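Local coordinates for protein MGS-MChE2 (Uncultured bacterium, PDB 5JD6) that is an alpha/beta hydrolase from a marine lagoon metagenome that probably works as an esterase, hydrolysing carboxylic ester bonds, at residues 24-27 with 31-34. Residues are numbered along the deposited sequence; the frame is centred on the assembly and turned at random.
Sequences ILHG and GLSN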
ATOM      1  N   ILE A  24       5.513   1.214  -3.503  1.00 24.97           N
ATOM      2  CA  ILE A  24       4.284   0.433  -3.485  1.00 19.48           C
ATOM      3  C   ILE A  24       4.282  -0.623  -2.383  1.00 24.17           C
ATOM      4  O   ILE A  24       5.206  -1.426  -2.280  1.00 30.12           O
ATOM      5  CB  ILE A  24       4.060  -0.262  -4.840  1.00 29.76           C
ATOM      6  CG1 ILE A  24       3.687   0.766  -5.908  1.00 30.95           C
ATOM      7  CG2 ILE A  24       2.982  -1.321  -4.726  1.00 26.24           C
ATOM      8  CD1 ILE A  24       3.442   0.162  -7.272  1.00 34.62           C
ATOM      9  N   LEU A  25       3.234  -0.618  -1.564  1.00 22.62           N
ATOM     10  CA  LEU A  25       3.080  -1.616  -0.513  1.00 22.52           C
ATOM     11  C   LEU A  25       1.900  -2.538  -0.796  1.00 24.76           C
ATOM     12  O   LEU A  25       0.743  -2.129  -0.697  1.00 27.25           O
ATOM     13  CB  LEU A  25       2.899  -0.942   0.844  1.00 23.11           C
ATOM     14  CG  LEU A  25       4.077  -0.120   1.359  1.00 33.33           C
ATOM     15  CD1 LEU A  25       3.734   0.502   2.701  1.00 34.99           C
ATOM     16  CD2 LEU A  25       5.320  -0.987   1.468  1.00 39.55           C
ATOM     17  N   HIS A  26       2.198  -3.784  -1.149  1.00 29.99           N
ATOM     18  CA  HIS A  26       1.159  -4.775  -1.397  1.00 45.33           C
ATOM     19  C   HIS A  26       0.753  -5.457  -0.092  1.00 48.53           C
ATOM     20  O   HIS A  26       1.425  -5.308   0.928  1.00 48.48           O
ATOM     21  CB  HIS A  26       1.635  -5.811  -2.418  1.00 51.67           C
ATOM     22  CG  HIS A  26       2.702  -6.725  -1.899  1.00 61.78           C
ATOM     23  ND1 HIS A  26       2.512  -8.081  -1.756  1.00 72.92           N
ATOM     24  CD2 HIS A  26       3.965  -6.473  -1.485  1.00 63.36           C
ATOM     25  CE1 HIS A  26       3.617  -8.629  -1.278  1.00 76.45           C
ATOM     26  NE2 HIS A  26       4.513  -7.676  -1.105  1.00 71.12           N
ATOM     27  N   GLY A  27      -0.346  -6.204  -0.128  1.00 47.06           N
ATOM     28  CA  GLY A  27      -0.857  -6.862   1.062  1.00 48.48           C
ATOM     29  C   GLY A  27      -0.289  -8.252   1.282  1.00 52.62           C
ATOM     30  O   GLY A  27       0.804  -8.568   0.814  1.00 53.95           O
ATOM     31  N   GLY A  31       0.977 -11.046  -4.710  1.00105.42           N
ATOM     32  CA  GLY A  31       2.127 -11.308  -5.551  1.00 97.06           C
ATOM     33  C   GLY A  31       2.422  -9.949  -6.154  1.00 82.67           C
ATOM     34  O   GLY A  31       1.682  -8.999  -5.902  1.00 73.96           O
ATOM     35  N   LEU A  32       3.483  -9.827  -6.939  1.00 83.19           N
ATOM     36  CA  LEU A  32       3.791  -8.530  -7.531  1.00 80.93           C
ATOM     37  C   LEU A  32       3.113  -8.379  -8.883  1.00 84.60           C
ATOM     38  O   LEU A  32       3.268  -7.363  -9.560  1.00 93.53           O
ATOM     39  CB  LEU A  32       5.299  -8.336  -7.656  1.00 79.07           C
ATOM     40  CG  LEU A  32       6.011  -8.292  -6.303  1.00 85.23           C
ATOM     41  CD1 LEU A  32       7.378  -7.660  -6.448  1.00 86.24           C
ATOM     42  CD2 LEU A  32       5.171  -7.550  -5.269  1.00 87.99           C
ATOM     43  N   SER A  33       2.343  -9.394  -9.259  1.00 86.57           N
ATOM     44  CA  SER A  33       1.551  -9.344 -10.477  1.00 88.86           C
ATOM     45  C   SER A  33       0.336  -8.443 -10.273  1.00 82.82           C
ATOM     46  O   SER A  33      -0.379  -8.126 -11.224  1.00 79.99           O
ATOM     47  CB  SER A  33       1.113 -10.749 -10.900  1.00 98.63           C
ATOM     48  OG  SER A  33       0.146 -10.697 -11.934  1.00101.48           O
ATOM     49  N   ASN A  34       0.110  -8.039  -9.025  1.00 78.90           N
ATOM     50  CA  ASN A  34      -0.966  -7.113  -8.695  1.00 79.31           C
ATOM     51  C   ASN A  34      -0.773  -5.770  -9.381  1.00 68.46           C
ATOM     52  O   ASN A  34      -1.739  -5.093  -9.734  1.00 75.19           O
ATOM     53  CB  ASN A  34      -1.048  -6.890  -7.183  1.00 85.41           C
ATOM     54  CG  ASN A  34      -1.198  -8.177  -6.404  1.00 95.35           C
ATOM     55  OD1 ASN A  34      -1.110  -9.271  -6.957  1.00107.11           O
ATOM     56  ND2 ASN A  34      -1.417  -8.050  -5.101  1.00 89.92           N
TER
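The imidazole of H26 and the isobutyl end of L32 meet in a CH-pi contact, in which a single methyl of L32 does the touching. Both residues belong to the loop that follows strand 20-25 and leads to helix 36-41. CD2 of L32 sits 4.1 Å from the centroid of the H26 ring and only 9° off the ring normal, so the methyl stands squarely over the middle of one face. The two side chains cross at about a right angle. H26 leaves the backbone with CG lodged between its own N and carbonyl carbon (chi1 70°), a rotamer that swings the ring across to the 31-34 segment. L32 is turned so that CG lies anti to its carbonyl carbon (chi1 -64°), which carries the CD2 branch over the histidine although the side chain sets out to one side of it. G31 O lies oblique to the same ring, 4.3 Å from H26 ND1, and makes no hydrogen bond to it. Around the pair, F35 touches H26, I51 touches L32, and E53 OE1 and H26 NE2 share a weak hydrogen bond. The ring lies close to S91, H231 and D203, whose geometry is consistent with the catalytic triad of this fold, but does not contact them; the His-Gly pair after this strand is commonly associated with the oxyanion hole in alpha/beta hydrolases. With no hydrogen bond between them, the two segments meet here through nonpolar, dispersion-type contact.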